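Local coordinates for superoxide dismutase (Candida albicans, PDB 4GUN), which probably protects cells from radicals by converting superoxide to hydrogen peroxide and oxygen at a bound manganese ion, at residues I13-D18 with L87-K92; N45-A50 with V64-N69; S81-N86 with K189-V194; N117-T122 with I195-A200; N123-G128 with V149-N154. The protein carries 2 engineered substitutions. One frame throughout, in Å; residues are numbered along the deposited sequence.

Contact 1 of 5, residues I13-D18 with L87-K92; sequences IDWALD and LAPVSK
Trp15 lies against Leu87 and Pro89 in a loop-to-loop contact of the iron/manganese superoxide dismutase fold. The loop before helix 26-56 meets the loop that follows helix 60-85, so the two ends of the alpha-hairpin region are joined here. Trp15 carries nearly all of its own side of the contact. Its chi1 of 37° places CG between the backbone N and the carbonyl carbon, and the indole then runs past Leu87 while CB stays by the proline. Trp15 CB packs on Pro89 CD at 3.7 Å and on Pro89 CG at 3.8 Å. On the six-membered ring, Trp15 CZ2 meets Leu87 CB at 4.1 Å, and Leu87 CD1 lies just beyond. The Leu87 side chain is about 9 Å from the manganese ion, so this packing belongs to the outer surroundings of the metal site. Trp15 NE1 donates a hydrogen bond to Trp84 O, near the end of helix 60-85. From the same loop as Trp15, Ile13 CG2 lies over the centre of one indole face, 3.4 Å above the ring plane.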
# COMPACT_ATOMS: atom_id res chain seq x y z
N ILE A 13 23.79 3.99 -23.36
CA ILE A 13 22.55 4.17 -24.16
C ILE A 13 22.83 4.02 -25.66
O ILE A 13 23.67 4.74 -26.18
CB ILE A 13 21.86 5.52 -23.82
CG1 ILE A 13 21.82 5.83 -22.30
CG2 ILE A 13 20.48 5.64 -24.48
CD1 ILE A 13 20.97 4.90 -21.41
N ASP A 14 22.10 3.12 -26.35
CA ASP A 14 22.26 2.79 -27.78
C ASP A 14 21.70 3.83 -28.78
O ASP A 14 21.52 3.53 -29.96
CB ASP A 14 21.69 1.38 -28.08
CG ASP A 14 22.01 0.31 -27.05
OD1 ASP A 14 23.16 0.28 -26.53
OD2 ASP A 14 21.12 -0.54 -26.79
N TRP A 15 21.43 5.05 -28.31
CA TRP A 15 20.94 6.14 -29.14
C TRP A 15 21.37 7.49 -28.60
O TRP A 15 21.65 7.61 -27.40
CB TRP A 15 19.40 6.08 -29.35
CG TRP A 15 18.62 5.63 -28.15
CD1 TRP A 15 18.15 4.37 -27.91
CD2 TRP A 15 18.14 6.45 -27.07
NE1 TRP A 15 17.44 4.34 -26.74
CE2 TRP A 15 17.41 5.61 -26.20
CE3 TRP A 15 18.28 7.81 -26.74
CZ2 TRP A 15 16.84 6.07 -25.01
CZ3 TRP A 15 17.69 8.28 -25.57
CH2 TRP A 15 16.98 7.42 -24.72
N ALA A 16 21.42 8.50 -29.48
CA ALA A 16 21.80 9.88 -29.12
C ALA A 16 20.65 10.51 -28.33
O ALA A 16 19.49 10.14 -28.52
CB ALA A 16 22.08 10.68 -30.39
N LEU A 17 20.96 11.47 -27.43
CA LEU A 17 19.94 12.09 -26.58
C LEU A 17 18.79 12.78 -27.34
O LEU A 17 17.63 12.80 -26.88
CB LEU A 17 20.59 13.05 -25.59
CG LEU A 17 21.51 12.45 -24.55
CD1 LEU A 17 22.41 13.52 -23.94
CD2 LEU A 17 20.70 11.73 -23.45
N ASP A 18 19.09 13.31 -28.51
CA ASP A 18 18.11 14.02 -29.32
C ASP A 18 17.43 13.14 -30.40
O ASP A 18 16.60 13.62 -31.17
CB ASP A 18 18.79 15.25 -29.97
CG ASP A 18 19.85 14.91 -31.02
OD1 ASP A 18 20.31 15.84 -31.71
OD2 ASP A 18 20.25 13.72 -31.11
N LEU A 87 13.39 1.61 -26.27
CA LEU A 87 13.23 2.87 -26.99
C LEU A 87 14.26 2.85 -28.10
O LEU A 87 15.36 2.34 -27.90
CB LEU A 87 13.46 4.09 -26.07
CG LEU A 87 12.35 4.42 -25.04
CD1 LEU A 87 12.81 5.51 -24.10
CD2 LEU A 87 11.04 4.85 -25.72
N ALA A 88 13.92 3.38 -29.26
CA ALA A 88 14.84 3.40 -30.41
C ALA A 88 14.45 4.52 -31.36
O ALA A 88 13.25 4.73 -31.59
CB ALA A 88 14.80 2.07 -31.15
N PRO A 89 15.43 5.21 -31.98
CA PRO A 89 15.07 6.22 -33.00
C PRO A 89 14.27 5.59 -34.15
O PRO A 89 14.38 4.37 -34.38
CB PRO A 89 16.42 6.72 -33.52
CG PRO A 89 17.45 6.20 -32.59
CD PRO A 89 16.89 5.05 -31.84
N VAL A 90 13.47 6.39 -34.85
CA VAL A 90 12.67 5.91 -35.99
C VAL A 90 13.61 5.23 -37.02
O VAL A 90 13.33 4.10 -37.44
CB VAL A 90 11.74 7.01 -36.59
CG1 VAL A 90 11.11 6.57 -37.91
CG2 VAL A 90 10.66 7.41 -35.59
N SER A 91 14.77 5.85 -37.30
CA SER A 91 15.82 5.36 -38.21
C SER A 91 16.44 4.01 -37.78
O SER A 91 17.08 3.34 -38.60
CB SER A 91 16.92 6.42 -38.34
OG SER A 91 17.75 6.45 -37.19
N LYS A 92 16.26 3.61 -36.51
CA LYS A 92 16.80 2.36 -35.96
C LYS A 92 15.70 1.31 -35.62
O LYS A 92 15.93 0.41 -34.81
CB LYS A 92 17.71 2.66 -34.76

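Contact 2 of 5, residues N45-A50 with V64-N69; sequences NAAIDA and VEIQQN
Ile66 packs against Ala47 and Ala50 across the antiparallel helix hairpin of the superoxide dismutase N-terminal region. Helices 26-56 and 60-85 run in opposite senses here, with 161° between the segment directions and 9.3 Å between the axes. The apolar contacts come first. Ile66 CD1 reaches Ala50 CB at 3.8 Å, and Ile66 CG2 lies 4.3 Å from Ala47 CB. Further along, the CB atoms of Ala47 and Asn69 meet at 4.1 Å. A second group of contacts sets methyl groups against backbone oxygens. Ile66 CG2 lies 3.3 Å from Ala47 O, and Ile66 CD1 is 3.5 Å from Ala50 O. The two branches of Ile66 divide the work: CG2 stands anti to the backbone N and faces Ala47, while CG1, beside that N, carries CD1 to Ala50. Two polar side chains of 64-69 bond to other subunits: Glu65 to Ser159 of the second, Gln68 to Gln130 of the third. Asn45 and Asp49 bond to Ile8 and Ile2 of their own chain. Between the two segments, then, the contact rests on van der Waals packing, mostly of Ile66 on two alanines, with no hydrogen bond to fix it.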
# COMPACT_ATOMS: atom_id res chain seq x y z
N ASN A 45 23.62 1.65 -4.58
CA ASN A 45 24.95 1.32 -4.04
C ASN A 45 25.14 1.76 -2.57
O ASN A 45 25.77 1.03 -1.80
CB ASN A 45 26.09 1.77 -4.97
CG ASN A 45 26.05 1.16 -6.35
OD1 ASN A 45 25.68 -0.00 -6.55
ND2 ASN A 45 26.42 1.94 -7.35
N ALA A 46 24.55 2.90 -2.19
CA ALA A 46 24.59 3.41 -0.81
C ALA A 46 23.71 2.54 0.10
O ALA A 46 24.16 2.21 1.20
CB ALA A 46 24.14 4.86 -0.75
N ALA A 47 22.49 2.15 -0.37
CA ALA A 47 21.56 1.30 0.39
C ALA A 47 22.16 -0.06 0.68
O ALA A 47 21.97 -0.59 1.77
CB ALA A 47 20.24 1.12 -0.36
N ILE A 48 22.89 -0.63 -0.30
CA ILE A 48 23.54 -1.92 -0.12
C ILE A 48 24.65 -1.84 0.93
O ILE A 48 24.79 -2.75 1.75
CB ILE A 48 23.99 -2.56 -1.47
CG1 ILE A 48 22.78 -3.18 -2.22
CG2 ILE A 48 25.14 -3.59 -1.31
CD1 ILE A 48 21.77 -4.02 -1.40
N ASP A 49 25.42 -0.74 0.90
CA ASP A 49 26.50 -0.53 1.86
C ASP A 49 25.91 -0.40 3.28
O ASP A 49 26.44 -0.99 4.24
CB ASP A 49 27.30 0.73 1.49
CG ASP A 49 28.60 0.88 2.26
OD1 ASP A 49 29.07 2.03 2.40
OD2 ASP A 49 29.15 -0.15 2.71
N ALA A 50 24.78 0.34 3.40
CA ALA A 50 24.09 0.54 4.68
C ALA A 50 23.53 -0.79 5.22
O ALA A 50 23.61 -1.06 6.42
CB ALA A 50 22.98 1.58 4.53
N VAL A 64 15.20 -3.30 8.50
CA VAL A 64 13.81 -3.07 8.08
C VAL A 64 13.62 -1.74 7.37
O VAL A 64 13.01 -1.71 6.31
CB VAL A 64 12.79 -3.35 9.22
CG1 VAL A 64 11.42 -2.76 8.91
CG2 VAL A 64 12.67 -4.86 9.47
N GLU A 65 14.22 -0.66 7.90
CA GLU A 65 14.16 0.68 7.32
C GLU A 65 14.80 0.77 5.92
O GLU A 65 14.20 1.36 5.02
CB GLU A 65 14.76 1.72 8.30
CG GLU A 65 14.61 3.18 7.88
CD GLU A 65 13.26 3.85 8.04
OE1 GLU A 65 12.24 3.14 8.21
OE2 GLU A 65 13.21 5.10 7.96
N ILE A 66 16.01 0.16 5.75
CA ILE A 66 16.84 0.15 4.53
C ILE A 66 16.18 -0.62 3.37
O ILE A 66 16.38 -0.25 2.21
CB ILE A 66 18.31 -0.34 4.82
CG1 ILE A 66 19.05 0.62 5.80
CG2 ILE A 66 19.14 -0.46 3.53
CD1 ILE A 66 20.25 -0.04 6.57
N GLN A 67 15.42 -1.68 3.66
CA GLN A 67 14.72 -2.47 2.63
C GLN A 67 13.93 -1.62 1.63
O GLN A 67 13.99 -1.90 0.43
CB GLN A 67 13.77 -3.52 3.25
CG GLN A 67 14.45 -4.67 3.94
CD GLN A 67 15.75 -5.10 3.30
OE1 GLN A 67 15.79 -5.54 2.14
NE2 GLN A 67 16.82 -5.01 4.05
N GLN A 68 13.23 -0.58 2.11
CA GLN A 68 12.46 0.34 1.26
C GLN A 68 13.36 1.03 0.22
O GLN A 68 12.96 1.16 -0.93
CB GLN A 68 11.69 1.38 2.10
CG GLN A 68 10.64 2.22 1.33
CD GLN A 68 9.77 1.46 0.34
OE1 GLN A 68 9.21 0.39 0.64
NE2 GLN A 68 9.60 2.02 -0.85
N ASN A 69 14.59 1.41 0.62
CA ASN A 69 15.55 2.07 -0.27
C ASN A 69 16.14 1.12 -1.28
O ASN A 69 16.46 1.53 -2.40
CB ASN A 69 16.63 2.80 0.53
CG ASN A 69 16.06 3.85 1.45
OD1 ASN A 69 15.01 4.44 1.16
ND2 ASN A 69 16.68 4.03 2.60

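Contact 3 of 5, residues S81-N86 with K189-V194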
# COMPACT_ATOMS: atom_id res chain seq x y z
N SER A 81 16.64 0.91 -17.04
CA SER A 81 17.45 0.05 -17.93
C SER A 81 16.58 -0.64 -18.98
O SER A 81 16.97 -0.71 -20.15
CB SER A 81 18.25 -0.99 -17.14
OG SER A 81 19.27 -0.36 -16.39
N LEU A 82 15.39 -1.14 -18.56
CA LEU A 82 14.41 -1.76 -19.47
C LEU A 82 13.89 -0.69 -20.42
O LEU A 82 13.75 -0.94 -21.62
CB LEU A 82 13.22 -2.37 -18.71
CG LEU A 82 13.44 -3.64 -17.88
CD1 LEU A 82 12.37 -3.77 -16.80
CD2 LEU A 82 13.48 -4.90 -18.76
N PHE A 83 13.60 0.50 -19.88
CA PHE A 83 13.05 1.62 -20.65
C PHE A 83 13.97 2.04 -21.81
O PHE A 83 13.53 2.02 -22.96
CB PHE A 83 12.70 2.79 -19.73
CG PHE A 83 11.87 3.91 -20.31
CD1 PHE A 83 10.63 3.65 -20.90
CD2 PHE A 83 12.28 5.23 -20.19
CE1 PHE A 83 9.84 4.70 -21.40
CE2 PHE A 83 11.48 6.28 -20.68
CZ PHE A 83 10.28 6.00 -21.30
N TRP A 84 15.25 2.33 -21.53
CA TRP A 84 16.18 2.75 -22.58
C TRP A 84 16.35 1.69 -23.68
O TRP A 84 16.50 2.06 -24.85
CB TRP A 84 17.56 3.18 -22.03
CG TRP A 84 17.59 3.95 -20.73
CD1 TRP A 84 18.40 3.69 -19.67
CD2 TRP A 84 16.83 5.13 -20.39
NE1 TRP A 84 18.21 4.64 -18.69
CE2 TRP A 84 17.22 5.51 -19.09
CE3 TRP A 84 15.83 5.88 -21.05
CZ2 TRP A 84 16.63 6.59 -18.42
CZ3 TRP A 84 15.28 6.97 -20.40
CH2 TRP A 84 15.65 7.28 -19.08
N LYS A 85 16.31 0.40 -23.29
CA LYS A 85 16.42 -0.74 -24.21
C LYS A 85 15.20 -0.95 -25.06
O LYS A 85 15.34 -1.49 -26.16
CB LYS A 85 16.86 -2.02 -23.48
CG LYS A 85 18.35 -2.06 -23.12
CD LYS A 85 19.22 -2.44 -24.30
CE LYS A 85 20.64 -2.78 -23.91
NZ LYS A 85 21.38 -3.35 -25.07
N ASN A 86 14.00 -0.50 -24.60
CA ASN A 86 12.79 -0.59 -25.44
C ASN A 86 12.40 0.71 -26.13
O ASN A 86 11.26 0.89 -26.55
CB ASN A 86 11.61 -1.39 -24.83
CG ASN A 86 10.95 -0.81 -23.61
OD1 ASN A 86 10.77 -1.50 -22.62
ND2 ASN A 86 10.48 0.44 -23.67
N LYS A 189 0.29 8.56 -26.23
CA LYS A 189 0.03 8.41 -27.66
C LYS A 189 1.37 8.47 -28.46
O LYS A 189 1.69 7.55 -29.21
CB LYS A 189 -0.96 9.50 -28.13
CG LYS A 189 -1.58 9.25 -29.51
CD LYS A 189 -2.69 10.25 -29.84
CE LYS A 189 -4.08 9.82 -29.41
NZ LYS A 189 -4.64 8.73 -30.27
N ALA A 190 2.17 9.52 -28.22
CA ALA A 190 3.44 9.77 -28.89
C ALA A 190 4.57 8.75 -28.73
O ALA A 190 5.32 8.56 -29.68
CB ALA A 190 3.93 11.16 -28.54
N ILE A 191 4.73 8.16 -27.54
CA ILE A 191 5.85 7.24 -27.24
C ILE A 191 5.92 5.99 -28.13
O ILE A 191 7.01 5.49 -28.38
CB ILE A 191 5.94 6.89 -25.70
CG1 ILE A 191 7.35 6.32 -25.33
CG2 ILE A 191 4.81 5.97 -25.25
CD1 ILE A 191 7.72 6.41 -23.86
N TRP A 192 4.76 5.47 -28.58
CA TRP A 192 4.71 4.27 -29.42
C TRP A 192 5.48 4.39 -30.74
O TRP A 192 5.98 3.39 -31.24
CB TRP A 192 3.27 3.79 -29.62
CG TRP A 192 2.65 3.41 -28.31
CD1 TRP A 192 1.81 4.17 -27.56
CD2 TRP A 192 2.92 2.23 -27.55
NE1 TRP A 192 1.47 3.50 -26.40
CE2 TRP A 192 2.16 2.32 -26.36
CE3 TRP A 192 3.70 1.08 -27.77
CZ2 TRP A 192 2.16 1.31 -25.39
CZ3 TRP A 192 3.74 0.09 -26.79
CH2 TRP A 192 2.98 0.21 -25.62
N ASN A 193 5.66 5.63 -31.24
CA ASN A 193 6.45 5.96 -32.43
C ASN A 193 7.97 5.67 -32.22
O ASN A 193 8.69 5.53 -33.20
CB ASN A 193 6.23 7.41 -32.81
CG ASN A 193 4.81 7.74 -33.18
OD1 ASN A 193 4.32 7.37 -34.24
ND2 ASN A 193 4.10 8.44 -32.30
N VAL A 194 8.43 5.55 -30.96
CA VAL A 194 9.84 5.24 -30.66
C VAL A 194 10.03 3.97 -29.85
O VAL A 194 11.11 3.73 -29.31
CB VAL A 194 10.68 6.44 -30.10
CG1 VAL A 194 10.94 7.49 -31.17
CG2 VAL A 194 10.05 7.05 -28.84
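Phe83 and Ile191 meet in a buried contact, where the end of helix 60-85 faces residues 189-194. The pair joins the alpha-hairpin region to the C-terminal domain of the iron/manganese superoxide dismutase fold. The tight part is small. Ile191 CD1 comes to the edge of the Phe83 ring, near its plane, 3.6 Å from CZ and 3.7 Å from CE1. The two side chains approach from opposite directions. With CG anti to the backbone N (chi1 -168°), the Phe83 ring reaches toward Ile191. Ile191 is extended, with chi1 -162° and chi2 160°, and this carries CD1 out to the ring. Phe83 also touches Asp170, a manganese ligand, and its side chain is about 6 Å from the metal.

The loose part lies between Asn86 and Val194. Their closest atoms are the two carbonyl oxygens, Asn86 O and Val194 O, 4.0 Å apart, and their side chains do not meet. This side is buried all the same, and other parts of the chain use its polar groups. Asn86 O accepts from the backbone of Asn196, and Val194 O from that of Ala88. The side-chain oxygen of Asn86 accepts from the backbone of Ala168 and from Arg203. Within 189-194, Asn193 ND2 bonds to Ala190 O at 2.9 Å, from above the carbonyl plane, and ties Asn193, in the 3-10 segment 192-193, back to Ala190. The chemistry implies a division of roles: one methyl-to-ring contact joins the segments directly, while their buried carbonyls are satisfied through neighbouring backbone.

Contact 4 of 5, residues N117-T122 with I195-A200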
# COMPACT_ATOMS: atom_id res chain seq x y z
N ASN A 117 -4.48 -2.86 -31.00
CA ASN A 117 -5.41 -3.17 -29.90
C ASN A 117 -4.66 -3.29 -28.58
O ASN A 117 -5.15 -2.81 -27.56
CB ASN A 117 -6.23 -4.44 -30.20
CG ASN A 117 -7.37 -4.70 -29.22
OD1 ASN A 117 -7.96 -3.78 -28.64
ND2 ASN A 117 -7.74 -5.97 -29.04
N LEU A 118 -3.49 -3.91 -28.60
CA LEU A 118 -2.63 -4.04 -27.43
C LEU A 118 -2.14 -2.65 -26.97
O LEU A 118 -2.15 -2.36 -25.77
CB LEU A 118 -1.45 -4.97 -27.76
CG LEU A 118 -0.34 -5.10 -26.70
CD1 LEU A 118 -0.90 -5.56 -25.30
CD2 LEU A 118 0.77 -6.00 -27.18
N ILE A 119 -1.76 -1.77 -27.93
CA ILE A 119 -1.33 -0.39 -27.63
C ILE A 119 -2.50 0.39 -26.97
O ILE A 119 -2.28 1.12 -25.99
CB ILE A 119 -0.75 0.31 -28.90
CG1 ILE A 119 0.61 -0.32 -29.31
CG2 ILE A 119 -0.61 1.84 -28.70
CD1 ILE A 119 1.19 0.22 -30.65
N ASP A 120 -3.74 0.19 -27.48
CA ASP A 120 -4.94 0.85 -26.92
C ASP A 120 -5.19 0.44 -25.47
O ASP A 120 -5.49 1.30 -24.64
CB ASP A 120 -6.19 0.54 -27.75
CG ASP A 120 -6.26 1.24 -29.09
OD1 ASP A 120 -5.59 2.29 -29.25
OD2 ASP A 120 -6.99 0.75 -29.97
N ILE A 121 -5.06 -0.86 -25.18
CA ILE A 121 -5.21 -1.42 -23.84
C ILE A 121 -4.12 -0.84 -22.90
O ILE A 121 -4.45 -0.39 -21.81
CB ILE A 121 -5.26 -2.97 -23.86
CG1 ILE A 121 -6.55 -3.46 -24.53
CG2 ILE A 121 -5.13 -3.55 -22.45
CD1 ILE A 121 -6.46 -4.85 -25.14
N THR A 122 -2.86 -0.81 -23.36
CA THR A 122 -1.76 -0.24 -22.58
C THR A 122 -1.97 1.26 -22.30
O THR A 122 -1.71 1.72 -21.19
CB THR A 122 -0.39 -0.48 -23.25
OG1 THR A 122 -0.24 -1.88 -23.53
CG2 THR A 122 0.78 -0.01 -22.39
N ILE A 195 8.98 3.13 -29.78
CA ILE A 195 9.07 1.87 -29.05
C ILE A 195 9.84 0.84 -29.87
O ILE A 195 9.56 0.65 -31.05
CB ILE A 195 7.69 1.39 -28.53
CG1 ILE A 195 7.21 2.26 -27.32
CG2 ILE A 195 7.67 -0.11 -28.20
CD1 ILE A 195 8.14 2.32 -26.05
N ASN A 196 10.85 0.23 -29.25
CA ASN A 196 11.69 -0.78 -29.90
C ASN A 196 11.07 -2.18 -29.71
O ASN A 196 11.34 -2.86 -28.72
CB ASN A 196 13.09 -0.71 -29.33
CG ASN A 196 14.09 -1.63 -30.00
OD1 ASN A 196 13.78 -2.39 -30.92
ND2 ASN A 196 15.30 -1.61 -29.52
N TRP A 197 10.23 -2.59 -30.67
CA TRP A 197 9.58 -3.90 -30.66
C TRP A 197 10.54 -5.07 -30.94
O TRP A 197 10.19 -6.20 -30.61
CB TRP A 197 8.37 -3.93 -31.60
CG TRP A 197 7.18 -3.17 -31.10
CD1 TRP A 197 6.71 -1.97 -31.56
CD2 TRP A 197 6.27 -3.58 -30.06
NE1 TRP A 197 5.56 -1.61 -30.89
CE2 TRP A 197 5.26 -2.59 -29.97
CE3 TRP A 197 6.18 -4.71 -29.24
CZ2 TRP A 197 4.21 -2.66 -29.04
CZ3 TRP A 197 5.15 -4.78 -28.31
CH2 TRP A 197 4.16 -3.78 -28.24
N ALA A 198 11.72 -4.82 -31.54
CA ALA A 198 12.70 -5.89 -31.78
C ALA A 198 13.27 -6.35 -30.42
O ALA A 198 13.54 -7.54 -30.24
CB ALA A 198 13.82 -5.40 -32.69
N GLU A 199 13.42 -5.39 -29.47
CA GLU A 199 13.86 -5.70 -28.10
C GLU A 199 12.77 -6.52 -27.41
O GLU A 199 13.10 -7.50 -26.75
CB GLU A 199 14.21 -4.43 -27.29
CG GLU A 199 14.64 -4.70 -25.83
CD GLU A 199 15.83 -5.62 -25.60
OE1 GLU A 199 16.70 -5.69 -26.49
OE2 GLU A 199 15.90 -6.25 -24.52
N ALA A 200 11.49 -6.14 -27.60
CA ALA A 200 10.34 -6.83 -27.03
C ALA A 200 10.31 -8.31 -27.49
O ALA A 200 10.11 -9.22 -26.67
CB ALA A 200 9.07 -6.09 -27.44
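Leu118 and Ile119 of helix 115-127 meet Trp197, at the start of helix 197-205, across widely spaced backbones: the nearest CA atoms, of Ile119 and Ile195, are 10.7 Å apart. Both segments belong to the C-terminal domain of the iron/manganese superoxide dismutase fold, and this is a buried helix-to-helix contact away from the manganese site. Residues 195 and 196 are still loop. Asn196 is the N-cap of helix 197-205, and its OD1 accepts weak bonds from the backbone of Ala198 and Glu199. Asn196 ND2 turns to Lys85 O, also weakly.

The indole of Trp197 reaches across between the backbones. Its chi1 of -73° sets CG anti to the carbonyl carbon, and the six-membered ring extends to helix 115-127. Leu118 CD2 meets Trp197 CH2 at 4.2 Å. Ile119 CG1 lies at the edge of the indole, near its plane, 4.3 Å from Trp197 CZ2. Two successive residues of helix 115-127 thus touch neighbouring atoms at the outer end of the indole. One face of the ring is lined from its own segment by Ile195 CG2, 3.7 Å above the plane and offset toward the rim. Leu118 also touches Ile108 and Tyr112 of helix 103-112, and Ile119 packs on Trp192.

Inside helix 115-127 one carbonyl has two donors. Leu118 O accepts from Thr122 N at 3.0 Å and from Thr122 OG1, also at 3.0 Å, the hydroxyl lying 37° above the carbonyl plane.

Contact 5 of 5, residues N123-G128 with V149-N154; sequences NSKLAG and VVTTAN
The end of helix 115-127 lies along strand 146-153, with segment directions 21° apart and axes 8.7 Å from each other, and sets Lys125 against Val149 and Thr151. This is helix-on-sheet packing in the alpha+beta C-terminal domain of the superoxide dismutase fold, made on an outermost strand of the antiparallel sheet within this chain. Lys125 is the hub. Its aliphatic stem packs on the two strand residues that point to the helix. Lys125 CG meets Val149 CG1 at 3.9 Å, and Lys125 CB lies 4.0 Å from Thr151 CG2. The methyl of Thr151 also nears the helix backbone, 3.8 Å from Lys125 O. Val150, between them, points away from the helix and packs on Val138 of the next strand. The lysine chain does not run straight. It bends at chi2 (-76°) and again at chi3 and chi4. The lysine and valine side chains pass each other in opposite directions, and the curl brings NZ to the strand backbone. CE also comes close to the carbonyl of Val149. His162 of the fourth subunit packs on Lys125 too. One hydrogen bond joins the segments: Lys125 NZ donates to Val149 O at 3.1 Å, from 42° above the carbonyl plane.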
# COMPACT_ATOMS: atom_id res chain seq x y z
N ASN A 123 -2.44 2.01 -23.31
CA ASN A 123 -2.68 3.44 -23.15
C ASN A 123 -3.79 3.69 -22.14
O ASN A 123 -3.70 4.66 -21.39
CB ASN A 123 -2.95 4.12 -24.50
CG ASN A 123 -1.72 4.32 -25.34
OD1 ASN A 123 -0.58 4.36 -24.86
ND2 ASN A 123 -1.91 4.42 -26.65
N SER A 124 -4.80 2.77 -22.07
CA SER A 124 -5.91 2.81 -21.10
C SER A 124 -5.38 2.55 -19.68
O SER A 124 -5.79 3.23 -18.75
CB SER A 124 -7.01 1.81 -21.47
OG SER A 124 -7.96 2.42 -22.33
N LYS A 125 -4.45 1.59 -19.52
CA LYS A 125 -3.79 1.30 -18.24
C LYS A 125 -2.94 2.48 -17.80
O LYS A 125 -2.99 2.86 -16.63
CB LYS A 125 -2.94 0.03 -18.31
CG LYS A 125 -3.71 -1.28 -18.12
CD LYS A 125 -4.10 -1.55 -16.66
CE LYS A 125 -4.02 -3.00 -16.25
NZ LYS A 125 -4.80 -3.91 -17.15
N LEU A 126 -2.16 3.07 -18.73
CA LEU A 126 -1.30 4.23 -18.44
C LEU A 126 -2.14 5.42 -17.97
O LEU A 126 -1.77 6.05 -16.98
CB LEU A 126 -0.43 4.61 -19.68
CG LEU A 126 0.75 3.72 -19.96
CD1 LEU A 126 1.12 3.74 -21.44
CD2 LEU A 126 1.93 4.05 -19.01
N ALA A 127 -3.30 5.67 -18.62
CA ALA A 127 -4.24 6.76 -18.27
C ALA A 127 -4.75 6.65 -16.81
O ALA A 127 -4.91 7.67 -16.13
CB ALA A 127 -5.42 6.73 -19.23
N GLY A 128 -4.99 5.43 -16.34
CA GLY A 128 -5.49 5.14 -15.00
C GLY A 128 -4.46 5.14 -13.89
O GLY A 128 -4.85 4.97 -12.73
N VAL A 149 -1.21 -6.79 -19.53
CA VAL A 149 -0.74 -5.42 -19.31
C VAL A 149 -0.97 -5.15 -17.82
O VAL A 149 -2.09 -5.36 -17.34
CB VAL A 149 -1.42 -4.33 -20.21
CG1 VAL A 149 -0.72 -2.98 -20.04
CG2 VAL A 149 -1.42 -4.74 -21.69
N VAL A 150 0.10 -4.76 -17.10
CA VAL A 150 0.07 -4.49 -15.64
C VAL A 150 0.67 -3.09 -15.34
O VAL A 150 1.42 -2.56 -16.15
CB VAL A 150 0.79 -5.63 -14.83
CG1 VAL A 150 2.27 -5.69 -15.14
CG2 VAL A 150 0.58 -5.50 -13.32
N THR A 151 0.32 -2.51 -14.20
CA THR A 151 0.91 -1.24 -13.77
C THR A 151 1.58 -1.43 -12.42
O THR A 151 1.17 -2.29 -11.64
CB THR A 151 -0.11 -0.09 -13.69
OG1 THR A 151 -1.09 -0.42 -12.70
CG2 THR A 151 -0.73 0.26 -15.03
N THR A 152 2.60 -0.62 -12.14
CA THR A 152 3.27 -0.63 -10.85
C THR A 152 3.31 0.81 -10.37
O THR A 152 3.26 1.72 -11.20
CB THR A 152 4.66 -1.29 -10.90
OG1 THR A 152 5.61 -0.40 -11.48
CG2 THR A 152 4.66 -2.68 -11.58
N ALA A 153 3.38 1.02 -9.04
CA ALA A 153 3.45 2.38 -8.50
C ALA A 153 4.90 2.69 -8.26
O ALA A 153 5.66 1.78 -7.93
CB ALA A 153 2.66 2.45 -7.19
N ASN A 154 5.30 3.98 -8.40
CA ASN A 154 6.64 4.45 -8.10
C ASN A 154 7.73 3.68 -8.84
O ASN A 154 7.71 3.67 -10.07
CB ASN A 154 6.87 4.48 -6.55
CG ASN A 154 5.92 5.41 -5.84
OD1 ASN A 154 5.41 6.35 -6.42
ND2 ASN A 154 5.65 5.16 -4.56

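Overall arrangement
From the N terminus, contact 1 opens first and closes a loop that holds both hairpin helices, bringing the entry to helix 26-56 beside the exit of helix 60-85. Contact 2 lies within that loop, where the two hairpin helices pair, about 33 Å away between centres. Contact 3 then ties the end of the hairpin to residues 189-194, and its segments alternate with those of contact 1. Contact 4 joins helix 115-127 to helix 197-205 and crosses contact 3 in the same way. Contact 5, between helix 115-127 and strand 146-153, is enclosed by both. Contacts 1, 3 and 4 touch one another around 86-88 and 194-196. Val149 links contact 5 to contact 4, and Asn123 with Trp192 links it to contact 3.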